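Local coordinates for putative amidohydrolase (Unidentified, PDB 3MKV), which acts as a prolidase of the amidohydrolase superfamily, probably cleaving dipeptides with a C-terminal proline at a two-zinc site, at residues A[14-19]-A[354-359]; A[143-148]-A[153-158]; A[240-245]-A[263-268]; A[69-74]-A[91-96]; A[6-11]-A[401-406]. All blocks are in the same frame, centred on the assembly; numbering follows the deposited sequence. Where two conformers were deposited one is given.

Interaction 1 of 5, residues A[14-19]-A[354-359]; sequences LDPDHP and SATIVS
I357 has CG1 between its backbone N and carbonyl carbon (chi1 53°), which leaves CG2 beside the N and facing P16. T356 is turned the same way about its first bond (chi1 51°), and here it is OG1 that faces the proline. The ring of P16 therefore meets two branches side by side: CB lies 4.0 Å from CG2 of I357 and 3.7 Å from OG1 of T356, with P16 CG close behind. The touch on T356 is van der Waals, carbon against oxygen; the hydroxyl itself is hydrogen-bonded to I352 O one turn back. Farther out, D17 brings its CG to 4.4 Å from I357 CD1.

The contact lays the loop between strands 12-13 and 22-23 against helix 348-362, a helix of the TIM-barrel fold of the amidohydrolase family. That helix is kinked here and widens into a pi-type turn: S354 O accepts both S359 N (3.2 Å) and S359 OG (2.6 Å). On the loop side, D15 to H18 form a type I beta turn closed by H18 N to D15 O at 2.7 Å, with P16 at its second position. Carboxylates of D15 and D17 both form salt bridges with R371, whose side chain is also touched by I357.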
# COMPACT_ATOMS: atom_id res chain seq x y z
N LEU A 14 -31.66 -39.71 35.03
CA LEU A 14 -31.33 -40.17 33.68
C LEU A 14 -29.82 -40.28 33.55
O LEU A 14 -29.11 -39.27 33.61
CB LEU A 14 -31.90 -39.21 32.65
CG LEU A 14 -32.00 -39.70 31.21
CD1 LEU A 14 -32.89 -38.75 30.41
CD2 LEU A 14 -30.61 -39.84 30.56
N ASP A 15 -29.35 -41.51 33.43
CA ASP A 15 -27.94 -41.80 33.24
C ASP A 15 -27.83 -42.31 31.82
O ASP A 15 -28.23 -43.44 31.52
CB ASP A 15 -27.46 -42.85 34.24
CG ASP A 15 -25.95 -43.07 34.18
OD1 ASP A 15 -25.40 -43.11 33.06
OD2 ASP A 15 -25.32 -43.21 35.25
N PRO A 16 -27.31 -41.45 30.93
CA PRO A 16 -27.40 -41.64 29.48
C PRO A 16 -26.85 -42.97 28.96
O PRO A 16 -27.13 -43.33 27.82
CB PRO A 16 -26.60 -40.46 28.92
CG PRO A 16 -26.64 -39.43 30.02
CD PRO A 16 -26.60 -40.22 31.29
N ASP A 17 -26.10 -43.70 29.78
CA ASP A 17 -25.68 -45.04 29.37
C ASP A 17 -26.48 -46.16 30.02
O ASP A 17 -26.02 -47.29 30.09
CB ASP A 17 -24.17 -45.25 29.53
CG ASP A 17 -23.52 -44.24 30.44
OD1 ASP A 17 -22.32 -44.37 30.71
OD2 ASP A 17 -24.22 -43.29 30.86
N HIS A 18 -27.69 -45.84 30.48
CA HIS A 18 -28.64 -46.85 30.95
C HIS A 18 -30.01 -46.64 30.32
O HIS A 18 -30.52 -45.52 30.30
CB HIS A 18 -28.73 -46.87 32.47
CG HIS A 18 -27.44 -47.20 33.14
ND1 HIS A 18 -26.88 -46.41 34.12
CD2 HIS A 18 -26.57 -48.21 32.93
CE1 HIS A 18 -25.74 -46.94 34.51
NE2 HIS A 18 -25.52 -48.03 33.80
N PRO A 19 -30.61 -47.73 29.81
CA PRO A 19 -31.81 -47.69 28.97
C PRO A 19 -33.06 -47.18 29.67
O PRO A 19 -34.00 -46.74 29.00
CB PRO A 19 -31.99 -49.16 28.57
CG PRO A 19 -31.33 -49.93 29.67
CD PRO A 19 -30.13 -49.10 30.03
N SER A 354 -26.84 -38.73 22.24
CA SER A 354 -26.30 -37.79 21.27
C SER A 354 -26.02 -36.44 21.88
O SER A 354 -24.93 -35.88 21.71
CB SER A 354 -27.30 -37.60 20.14
OG SER A 354 -26.87 -38.32 19.02
N ALA A 355 -27.02 -35.92 22.59
CA ALA A 355 -26.99 -34.55 23.09
C ALA A 355 -26.31 -34.46 24.43
O ALA A 355 -26.38 -33.43 25.09
CB ALA A 355 -28.38 -34.01 23.19
N THR A 356 -25.63 -35.54 24.81
CA THR A 356 -25.06 -35.62 26.15
C THR A 356 -23.66 -36.24 26.14
O THR A 356 -22.67 -35.54 25.93
CB THR A 356 -26.00 -36.39 27.14
OG1 THR A 356 -26.38 -37.65 26.57
CG2 THR A 356 -27.26 -35.57 27.45
N ILE A 357 -23.58 -37.55 26.35
CA ILE A 357 -22.28 -38.19 26.49
C ILE A 357 -21.48 -38.21 25.19
O ILE A 357 -20.26 -38.12 25.21
CB ILE A 357 -22.36 -39.61 27.08
CG1 ILE A 357 -23.34 -40.49 26.29
CG2 ILE A 357 -22.71 -39.56 28.56
CD1 ILE A 357 -23.29 -41.94 26.71
N VAL A 358 -22.17 -38.35 24.06
CA VAL A 358 -21.50 -38.36 22.78
C VAL A 358 -20.94 -36.98 22.49
O VAL A 358 -19.76 -36.82 22.18
CB VAL A 358 -22.44 -38.79 21.63
CG1 VAL A 358 -21.66 -38.86 20.32
CG2 VAL A 358 -23.09 -40.15 21.94
N SER A 359 -21.81 -35.97 22.60
CA SER A 359 -21.39 -34.59 22.41
C SER A 359 -20.28 -34.19 23.38
O SER A 359 -19.34 -33.50 22.99
CB SER A 359 -22.59 -33.66 22.56
OG SER A 359 -23.43 -33.76 21.43

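Interaction 2 of 5, residues A[143-148]-A[153-158]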
# COMPACT_ATOMS: atom_id res chain seq x y z
N ALA A 143 -18.15 -20.21 2.98
CA ALA A 143 -18.10 -19.06 3.89
C ALA A 143 -17.61 -17.77 3.21
O ALA A 143 -17.26 -16.81 3.90
CB ALA A 143 -17.26 -19.38 5.12
N ASP A 144 -17.55 -17.76 1.88
CA ASP A 144 -17.20 -16.55 1.13
C ASP A 144 -18.50 -15.85 0.75
O ASP A 144 -19.25 -16.33 -0.10
CB ASP A 144 -16.38 -16.90 -0.12
CG ASP A 144 -15.95 -15.66 -0.92
OD1 ASP A 144 -16.48 -14.55 -0.66
OD2 ASP A 144 -15.08 -15.80 -1.81
N PRO A 145 -18.76 -14.69 1.37
CA PRO A 145 -20.07 -14.05 1.29
C PRO A 145 -20.29 -13.22 0.03
O PRO A 145 -21.41 -12.79 -0.22
CB PRO A 145 -20.06 -13.13 2.52
CG PRO A 145 -18.64 -12.73 2.67
CD PRO A 145 -17.81 -13.91 2.19
N ARG A 146 -19.24 -13.01 -0.76
CA ARG A 146 -19.30 -12.11 -1.91
C ARG A 146 -20.23 -12.58 -3.03
O ARG A 146 -20.26 -13.76 -3.37
CB ARG A 146 -17.90 -11.85 -2.47
CG ARG A 146 -17.07 -10.94 -1.58
CD ARG A 146 -15.62 -10.90 -2.04
NE ARG A 146 -14.97 -12.18 -1.88
CZ ARG A 146 -13.68 -12.40 -2.10
NH1 ARG A 146 -12.90 -11.40 -2.51
NH2 ARG A 146 -13.16 -13.60 -1.91
N ALA A 147 -20.99 -11.64 -3.58
CA ALA A 147 -21.94 -11.93 -4.64
C ALA A 147 -21.21 -12.12 -5.97
O ALA A 147 -20.07 -11.66 -6.13
CB ALA A 147 -22.95 -10.80 -4.76
N ARG A 148 -21.85 -12.80 -6.92
CA ARG A 148 -21.25 -13.04 -8.23
C ARG A 148 -21.34 -11.82 -9.14
O ARG A 148 -22.41 -11.28 -9.36
CB ARG A 148 -21.89 -14.24 -8.94
CG ARG A 148 -21.46 -14.37 -10.40
CD ARG A 148 -21.78 -15.74 -10.98
NE ARG A 148 -21.06 -16.80 -10.27
CZ ARG A 148 -21.28 -18.10 -10.42
NH1 ARG A 148 -22.22 -18.52 -11.26
NH2 ARG A 148 -20.56 -18.99 -9.71
N PRO A 153 -14.44 -8.06 -5.00
CA PRO A 153 -14.23 -7.07 -3.95
C PRO A 153 -13.43 -7.69 -2.80
O PRO A 153 -13.41 -8.90 -2.65
CB PRO A 153 -15.64 -6.78 -3.46
CG PRO A 153 -16.40 -8.00 -3.77
CD PRO A 153 -15.84 -8.51 -5.06
N PRO A 154 -12.78 -6.85 -1.99
CA PRO A 154 -11.99 -7.36 -0.87
C PRO A 154 -12.82 -8.28 0.03
O PRO A 154 -13.98 -7.99 0.32
CB PRO A 154 -11.60 -6.09 -0.11
CG PRO A 154 -11.61 -5.02 -1.15
CD PRO A 154 -12.75 -5.38 -2.06
N ASP A 155 -12.23 -9.39 0.45
CA ASP A 155 -12.95 -10.33 1.30
C ASP A 155 -13.78 -9.57 2.34
O ASP A 155 -14.99 -9.79 2.46
CB ASP A 155 -11.98 -11.25 2.02
CG ASP A 155 -12.68 -12.19 2.97
OD1 ASP A 155 -12.10 -12.56 4.02
OD2 ASP A 155 -13.84 -12.55 2.66
N SER A 156 -13.12 -8.69 3.08
CA SER A 156 -13.77 -7.86 4.09
C SER A 156 -13.30 -6.41 3.95
O SER A 156 -12.28 -6.14 3.31
CB SER A 156 -13.46 -8.37 5.49
OG SER A 156 -12.07 -8.61 5.66
N PRO A 157 -14.05 -5.47 4.54
CA PRO A 157 -13.74 -4.05 4.45
C PRO A 157 -12.33 -3.72 4.92
O PRO A 157 -11.56 -3.09 4.19
CB PRO A 157 -14.78 -3.39 5.38
CG PRO A 157 -15.29 -4.51 6.24
CD PRO A 157 -15.24 -5.73 5.38
N CYS A 158 -12.00 -4.14 6.14
CA CYS A 158 -10.71 -3.81 6.76
C CYS A 158 -10.01 -5.07 7.28
O CYS A 158 -10.63 -5.90 7.95
CB CYS A 158 -10.91 -2.81 7.89
SG CYS A 158 -9.39 -2.17 8.64
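R146 reaches from one limb of the long loop between strands 135-137 and 168-170 to P153 on the other, starting from an Asx turn made by D144. Its NH1 donates to P153 O at 2.6 Å. That oxygen is met nearly end-on (C=O...N angle 169°) and lies at the edge of the guanidinium, close to its plane. The aliphatic part of the side chain takes the proline ring, with R146 CD 3.5 Å from P153 CG, the two side chains passing each other head to tail. D155 CA sits over one face of the guanidinium, off-centre.

A bend at chi3 (-66°) turns the guanidinium to lie between P153 O and D144, which grips it side-on. NE meets D144 OD1 at 3.1 Å on the syn lone pair, while NH2 forms a salt bridge to D144 OD2 at 2.9 Å, from above the carboxylate plane. OD1 also takes R146 N at 3.2 Å, the bond that closes the Asx turn, so backbone and side chain of R146 share one acceptor. Farther out, D144 OD2 accepts from G140 N and D155 OD1 from V170 N, tying both limbs to the surrounding chain. Next to the contact, R148 bonds to Q186 O of a second subunit, and P157 packs on C160 of a third. P145 CD approaches D155 OD2 to 4.2 Å.

Interaction 3 of 5, residues A[240-245]-A[263-268]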
# COMPACT_ATOMS: atom_id res chain seq x y z
N ALA A 240 -16.20 -35.55 -0.50
CA ALA A 240 -15.78 -34.45 0.37
C ALA A 240 -15.62 -34.88 1.83
O ALA A 240 -14.67 -34.51 2.51
CB ALA A 240 -16.76 -33.30 0.25
N ILE A 241 -16.56 -35.69 2.31
CA ILE A 241 -16.43 -36.27 3.63
C ILE A 241 -15.16 -37.11 3.75
O ILE A 241 -14.39 -36.97 4.70
CB ILE A 241 -17.63 -37.14 3.95
CG1 ILE A 241 -18.90 -36.27 3.98
CG2 ILE A 241 -17.39 -37.89 5.24
CD1 ILE A 241 -20.20 -37.07 4.11
N ALA A 242 -14.94 -37.98 2.77
CA ALA A 242 -13.81 -38.90 2.80
C ALA A 242 -12.44 -38.20 2.84
O ALA A 242 -11.56 -38.60 3.61
CB ALA A 242 -13.89 -39.87 1.60
N ARG A 243 -12.26 -37.18 2.01
CA ARG A 243 -10.94 -36.52 1.91
C ARG A 243 -10.63 -35.75 3.19
O ARG A 243 -9.49 -35.74 3.67
CB ARG A 243 -10.87 -35.61 0.69
CG ARG A 243 -12.04 -34.67 0.54
CD ARG A 243 -12.12 -34.06 -0.86
NE ARG A 243 -10.85 -33.46 -1.26
CZ ARG A 243 -10.54 -32.17 -1.11
NH1 ARG A 243 -11.41 -31.32 -0.55
NH2 ARG A 243 -9.36 -31.73 -1.51
N ALA A 244 -11.65 -35.10 3.73
CA ALA A 244 -11.55 -34.38 4.98
C ALA A 244 -11.06 -35.29 6.09
O ALA A 244 -10.16 -34.95 6.85
CB ALA A 244 -12.91 -33.78 5.34
N VAL A 245 -11.66 -36.47 6.18
CA VAL A 245 -11.27 -37.42 7.21
C VAL A 245 -9.85 -37.97 7.02
O VAL A 245 -9.14 -38.19 8.01
CB VAL A 245 -12.29 -38.56 7.34
CG1 VAL A 245 -11.70 -39.71 8.12
CG2 VAL A 245 -13.53 -38.04 8.02
N ALA A 263 -19.45 -43.89 5.43
CA ALA A 263 -19.88 -44.05 6.82
C ALA A 263 -18.90 -44.97 7.52
O ALA A 263 -18.49 -44.72 8.65
CB ALA A 263 -21.29 -44.63 6.89
N ARG A 264 -18.53 -46.04 6.83
CA ARG A 264 -17.59 -47.01 7.37
C ARG A 264 -16.24 -46.37 7.67
O ARG A 264 -15.68 -46.59 8.73
CB ARG A 264 -17.41 -48.20 6.41
CG ARG A 264 -18.47 -49.29 6.57
CD ARG A 264 -17.99 -50.65 6.01
NE ARG A 264 -17.80 -50.62 4.56
CZ ARG A 264 -18.80 -50.55 3.68
NH1 ARG A 264 -20.06 -50.50 4.10
NH2 ARG A 264 -18.54 -50.52 2.38
N LEU A 265 -15.74 -45.59 6.72
CA LEU A 265 -14.42 -44.97 6.84
C LEU A 265 -14.34 -44.01 8.03
O LEU A 265 -13.35 -43.97 8.76
CB LEU A 265 -14.07 -44.23 5.55
CG LEU A 265 -12.73 -43.50 5.53
CD1 LEU A 265 -11.59 -44.46 5.22
CD2 LEU A 265 -12.79 -42.37 4.51
N VAL A 266 -15.40 -43.22 8.21
CA VAL A 266 -15.54 -42.38 9.40
C VAL A 266 -15.46 -43.20 10.69
O VAL A 266 -14.68 -42.88 11.60
CB VAL A 266 -16.88 -41.63 9.39
CG1 VAL A 266 -17.13 -40.96 10.73
CG2 VAL A 266 -16.92 -40.63 8.26
N ALA A 267 -16.27 -44.26 10.77
CA ALA A 267 -16.28 -45.14 11.93
C ALA A 267 -14.89 -45.67 12.23
O ALA A 267 -14.45 -45.68 13.38
CB ALA A 267 -17.22 -46.31 11.70
N GLU A 268 -14.20 -46.10 11.19
CA GLU A 268 -12.90 -46.73 11.32
C GLU A 268 -11.83 -45.74 11.75
O GLU A 268 -10.86 -46.12 12.38
CB GLU A 268 -12.50 -47.37 9.99
CG GLU A 268 -11.08 -47.89 9.98
CD GLU A 268 -10.44 -47.79 8.61
OE1 GLU A 268 -11.20 -47.70 7.61
OE2 GLU A 268 -9.19 -47.79 8.53
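I241 and V266 meet through methyl groups, and no flat group takes part between 240-245 and 263-268; the guanidinium of R243 is carried off on the far side, where its NH2 bonds to Y212 O. Three pairs of aliphatic carbons do the work instead.

I241 CG2 comes to 4.1 Å from V266 CG2, the two side chains crossing at a slant. With I241 CG1 beside the backbone N (chi1 -64°), CG2 is the branch left to face the valine. One turn on, V245 adds its own CG2 to the same V266 CG2, at 4.3 Å, so a single methyl of V266 serves both residues. L265 deals with the smaller neighbour. Its CD2 rests on A242, 4.0 Å from CB, and the short alanine lets that methyl come equally near A242 CA, so the leucine lies close against the helix backbone. No hydrogen bond crosses between the segments.

The short helical pieces run nearly parallel, 20° apart, with their axes 9.9 Å from each other at closest approach. V245 and A244 also touch I252 of strand 251-254; A263 packs on helix 307-317. Strand 232-235, helix 238-246, strand 251-254 and helix 260-269 follow one another in the chain, and the two strands carry the zinc ligands H234 and H254. Side-by-side, parallel outer helices of successive beta-alpha units are what the (beta/alpha)8 barrel of the amidohydrolases is built from.

Interaction 4 of 5, residues A[69-74]-A[91-96]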
# COMPACT_ATOMS: atom_id res chain seq x y z
N VAL A 69 -24.52 -15.76 16.19
CA VAL A 69 -24.69 -14.46 15.54
C VAL A 69 -25.38 -14.56 14.20
O VAL A 69 -25.45 -13.57 13.48
CB VAL A 69 -23.36 -13.67 15.39
CG1 VAL A 69 -22.56 -13.74 16.68
CG2 VAL A 69 -22.56 -14.15 14.18
N ALA A 70 -25.91 -15.74 13.88
CA ALA A 70 -26.74 -15.89 12.69
C ALA A 70 -28.12 -15.37 13.01
O ALA A 70 -29.07 -16.13 13.15
CB ALA A 70 -26.81 -17.33 12.27
N ILE A 71 -28.22 -14.04 13.13
CA ILE A 71 -29.43 -13.38 13.61
C ILE A 71 -30.48 -13.23 12.51
O ILE A 71 -31.61 -12.83 12.79
CB ILE A 71 -29.12 -11.98 14.20
CG1 ILE A 71 -28.51 -11.06 13.15
CG2 ILE A 71 -28.20 -12.09 15.41
CD1 ILE A 71 -28.44 -9.59 13.59
N GLU A 72 -30.11 -13.55 11.28
CA GLU A 72 -31.09 -13.69 10.20
C GLU A 72 -30.68 -14.69 9.13
O GLU A 72 -29.54 -15.17 9.14
CB GLU A 72 -31.49 -12.34 9.58
CG GLU A 72 -30.59 -11.16 9.91
CD GLU A 72 -30.99 -9.91 9.12
OE1 GLU A 72 -31.10 -8.81 9.72
OE2 GLU A 72 -31.21 -10.03 7.89
N PHE A 73 -31.61 -15.01 8.24
CA PHE A 73 -31.37 -15.96 7.14
C PHE A 73 -30.35 -15.49 6.09
O PHE A 73 -29.71 -16.31 5.43
CB PHE A 73 -32.70 -16.31 6.44
CG PHE A 73 -33.56 -17.29 7.20
CD1 PHE A 73 -34.58 -16.84 8.03
CD2 PHE A 73 -33.35 -18.66 7.09
CE1 PHE A 73 -35.38 -17.74 8.73
CE2 PHE A 73 -34.15 -19.57 7.79
CZ PHE A 73 -35.16 -19.10 8.61
N ASN A 74 -30.19 -14.18 5.93
CA ASN A 74 -29.24 -13.65 4.96
C ASN A 74 -27.89 -13.30 5.61
O ASN A 74 -27.70 -12.21 6.17
CB ASN A 74 -29.84 -12.43 4.24
CG ASN A 74 -28.92 -11.87 3.16
OD1 ASN A 74 -27.80 -12.34 2.96
ND2 ASN A 74 -29.40 -10.84 2.46
N VAL A 91 -28.02 -11.65 22.09
CA VAL A 91 -28.35 -11.89 23.49
C VAL A 91 -29.64 -12.71 23.74
O VAL A 91 -29.63 -13.72 24.46
CB VAL A 91 -28.39 -10.56 24.28
CG1 VAL A 91 -28.97 -10.78 25.67
CG2 VAL A 91 -26.98 -9.91 24.33
N PRO A 92 -30.77 -12.26 23.18
CA PRO A 92 -31.99 -13.04 23.29
C PRO A 92 -31.82 -14.46 22.73
O PRO A 92 -32.37 -15.41 23.28
CB PRO A 92 -33.01 -12.25 22.46
CG PRO A 92 -32.18 -11.31 21.61
CD PRO A 92 -30.97 -11.01 22.43
N ILE A 93 -31.06 -14.59 21.65
CA ILE A 93 -30.79 -15.89 21.05
C ILE A 93 -30.09 -16.85 22.01
O ILE A 93 -30.50 -18.00 22.17
CB ILE A 93 -29.98 -15.77 19.74
CG1 ILE A 93 -30.82 -15.05 18.68
CG2 ILE A 93 -29.56 -17.15 19.25
CD1 ILE A 93 -30.15 -14.91 17.34
N MET A 94 -29.04 -16.38 22.67
CA MET A 94 -28.32 -17.22 23.62
C MET A 94 -29.19 -17.61 24.81
O MET A 94 -29.09 -18.72 25.35
CB MET A 94 -27.05 -16.52 24.10
CG MET A 94 -25.85 -16.64 23.15
SD MET A 94 -24.37 -15.87 23.84
CE MET A 94 -24.90 -14.16 23.94
N ARG A 95 -30.04 -16.67 25.24
CA ARG A 95 -30.90 -16.86 26.40
C ARG A 95 -31.94 -17.96 26.14
O ARG A 95 -32.27 -18.75 27.03
CB ARG A 95 -31.62 -15.54 26.69
CG ARG A 95 -31.73 -15.22 28.16
CD ARG A 95 -31.74 -13.70 28.38
NE ARG A 95 -31.67 -13.38 29.80
CZ ARG A 95 -32.67 -13.58 30.66
NH1 ARG A 95 -33.81 -14.10 30.23
NH2 ARG A 95 -32.52 -13.26 31.94
N ALA A 96 -32.44 -18.01 24.92
CA ALA A 96 -33.47 -18.98 24.58
C ALA A 96 -32.91 -20.39 24.48
O ALA A 96 -33.64 -21.36 24.71
CB ALA A 96 -34.17 -18.58 23.30
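Just after the HxH metal-binding pair, H65 and H67, the loop 69-74 sets I71 against I93 of helix 83-99. That helix forms part of the beta-alpha-beta crossover from strand 56-63 to the parallel strand 102-107, a unit of the TIM barrel. The touch is small and apolar: I71 CG2 lies 3.9 Å from I93 CD1, with the two side chains crossing at about a right angle. I93 is stretched out (chi2 -178°), which carries CD1 far enough to reach the loop and to come within 4.1 Å of I71 CA as well. On I71, CG1 stands between the backbone N and the carbonyl carbon (chi1 61°), and CG2 is the branch presented to the helix.

The loop is shaped by an inverse gamma turn centred on A70, closed by a weak bond from I71 N to V69 O at 2.8 Å. The side chain of A70 is about 8 Å from a zinc ion. Beyond I71, E72 forms salt bridges to R77 and to R89 of the contacting helix, and N74 caps helix 75-78, its OD1 accepting R77 N. A70 O, which accepts from Q332 NE2, lies 4.5 Å from I93 CD1.

Interaction 5 of 5, residues A[6-11]-A[401-406]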
# COMPACT_ATOMS: atom_id res chain seq x y z
N PHE A 6 -26.70 -27.55 46.94
CA PHE A 6 -28.01 -27.99 46.49
C PHE A 6 -28.13 -29.51 46.56
O PHE A 6 -27.17 -30.24 46.28
CB PHE A 6 -28.29 -27.53 45.06
CG PHE A 6 -28.42 -26.04 44.91
CD1 PHE A 6 -29.67 -25.44 44.87
CD2 PHE A 6 -27.29 -25.24 44.82
CE1 PHE A 6 -29.79 -24.07 44.74
CE2 PHE A 6 -27.41 -23.86 44.69
CZ PHE A 6 -28.66 -23.28 44.65
N LEU A 7 -29.31 -29.97 46.95
CA LEU A 7 -29.57 -31.40 47.02
C LEU A 7 -30.87 -31.76 46.31
O LEU A 7 -31.97 -31.45 46.78
CB LEU A 7 -29.58 -31.89 48.47
CG LEU A 7 -29.63 -33.41 48.61
CD1 LEU A 7 -29.06 -33.86 49.94
CD2 LEU A 7 -31.06 -33.90 48.46
N PHE A 8 -30.72 -32.40 45.15
CA PHE A 8 -31.85 -32.92 44.41
C PHE A 8 -32.31 -34.22 45.05
O PHE A 8 -31.49 -35.11 45.31
CB PHE A 8 -31.45 -33.17 42.96
CG PHE A 8 -31.18 -31.91 42.18
CD1 PHE A 8 -32.17 -31.35 41.39
CD2 PHE A 8 -29.94 -31.30 42.23
CE1 PHE A 8 -31.94 -30.20 40.67
CE2 PHE A 8 -29.70 -30.15 41.52
CZ PHE A 8 -30.70 -29.60 40.74
N ARG A 9 -33.60 -34.33 45.32
CA ARG A 9 -34.18 -35.48 46.00
C ARG A 9 -35.54 -35.88 45.42
O ARG A 9 -36.27 -35.04 44.92
CB ARG A 9 -34.32 -35.15 47.49
CG ARG A 9 -34.62 -36.34 48.38
CD ARG A 9 -34.88 -35.91 49.83
NE ARG A 9 -36.11 -35.13 49.97
CZ ARG A 9 -37.33 -35.65 49.88
NH1 ARG A 9 -38.40 -34.87 50.03
NH2 ARG A 9 -37.49 -36.95 49.66
N ASN A 10 -35.91 -37.14 45.56
CA ASN A 10 -37.23 -37.61 45.16
C ASN A 10 -37.55 -37.57 43.66
O ASN A 10 -38.65 -37.15 43.26
CB ASN A 10 -38.30 -36.84 45.93
CG ASN A 10 -39.57 -37.64 46.11
OD1 ASN A 10 -39.52 -38.81 46.48
ND2 ASN A 10 -40.72 -37.02 45.84
N GLY A 11 -36.61 -38.02 42.84
CA GLY A 11 -36.83 -38.06 41.40
C GLY A 11 -36.18 -39.23 40.69
O GLY A 11 -35.43 -40.01 41.29
N ILE A 401 -39.83 -28.15 31.17
CA ILE A 401 -38.49 -28.10 31.74
C ILE A 401 -38.47 -27.02 32.81
O ILE A 401 -37.89 -25.95 32.61
CB ILE A 401 -37.42 -27.82 30.67
CG1 ILE A 401 -37.62 -28.73 29.45
CG2 ILE A 401 -36.02 -28.02 31.24
CD1 ILE A 401 -36.41 -28.84 28.55
N PRO A 402 -39.12 -27.29 33.94
CA PRO A 402 -39.27 -26.40 35.09
C PRO A 402 -37.96 -25.90 35.69
O PRO A 402 -37.93 -24.80 36.25
CB PRO A 402 -40.00 -27.28 36.12
CG PRO A 402 -39.84 -28.69 35.63
CD PRO A 402 -39.82 -28.57 34.15
N LEU A 403 -36.89 -26.68 35.62
CA LEU A 403 -35.62 -26.26 36.23
C LEU A 403 -34.41 -26.42 35.31
O LEU A 403 -34.24 -27.46 34.67
CB LEU A 403 -35.39 -26.99 37.56
CG LEU A 403 -34.18 -26.52 38.37
CD1 LEU A 403 -34.46 -26.63 39.87
CD2 LEU A 403 -32.89 -27.26 37.99
N VAL A 404 -33.58 -25.38 35.25
CA VAL A 404 -32.36 -25.39 34.45
C VAL A 404 -31.17 -24.86 35.25
O VAL A 404 -31.15 -23.70 35.64
CB VAL A 404 -32.51 -24.55 33.16
CG1 VAL A 404 -31.19 -24.54 32.37
CG2 VAL A 404 -33.66 -25.07 32.29
N MET A 405 -30.19 -25.72 35.48
CA MET A 405 -29.04 -25.39 36.30
C MET A 405 -27.77 -25.45 35.46
O MET A 405 -27.49 -26.47 34.84
CB MET A 405 -28.94 -26.38 37.48
CG MET A 405 -27.79 -26.12 38.46
SD MET A 405 -27.79 -27.13 39.97
CE MET A 405 -26.61 -28.39 39.59
N LYS A 406 -27.00 -24.37 35.45
CA LYS A 406 -25.72 -24.32 34.77
C LYS A 406 -24.66 -23.88 35.75
O LYS A 406 -24.84 -22.86 36.37
CB LYS A 406 -25.76 -23.39 33.55
CG LYS A 406 -24.41 -22.89 33.07
CD LYS A 406 -24.57 -21.69 32.16
CE LYS A 406 -23.29 -20.89 32.02
NZ LYS A 406 -23.48 -19.68 31.18
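F8 faces L403 and M405 across the interface of two sheets. CB points toward the opposite strand, and with CG beside the backbone N (chi1 -69°) the ring extends toward that strand. From there the contacts are made by the far edge of the ring. CE1 meets L403 CD2 at 4.1 Å, close to the plane of the ring. At the tip, CZ lies 3.9 Å from M405 SD, and CE2 is equally near that sulfur; CE2 also has M405 CE at 4.0 Å. The sulfur sits 5.0 Å from the F8 ring centroid and 88° off the ring normal, a Met-aromatic contact made squarely at the edge.

M405 gets there by running straight out from its strand and bending at the end, where a turn at chi3 swings CE round to CE2 of F8. The same sulfur stands above the face of F6, 5.5 Å from that centroid and 23° off its normal, a more distant Met-aromatic contact. One thioether thus serves two rings of the same strand, one by its edge and the other by its face.

No hydrogen bond joins the two segments; the closest CA atoms, of F8 and L403, are 11.2 Å apart, as befits sheets stacked on each other rather than paired strands. Strand 5-9 lies between strands 25-30 and 48-51 in a four-stranded sheet, while strand 403-406 runs between 380-383 and 409-413. This is consistent with the beta-sandwich domain that accompanies the barrel in many amidohydrolases, with I29, V382 and L410 closing around F8, L403 and M405.

Interactions 4, 3 and 2 lie near the zinc ions: the side chains of A70, I241 and P145 are about 8, 12 and 14 Å from one. The centres of 3 and 4 are 32 Å apart, on opposite sides of the chain's centre. Interaction 5 belongs to the probable beta sandwich, and interaction 1, whose loop 14-19 follows 6-11 after two residues, lies where this domain appears to meet the barrel; their centres are 18 Å apart. Along the chain interaction 5 encloses interaction 1, which in turn encloses the other three, in the order 4, 2, 3. Interactions 2 and 5 are farthest apart, 47 Å between centres.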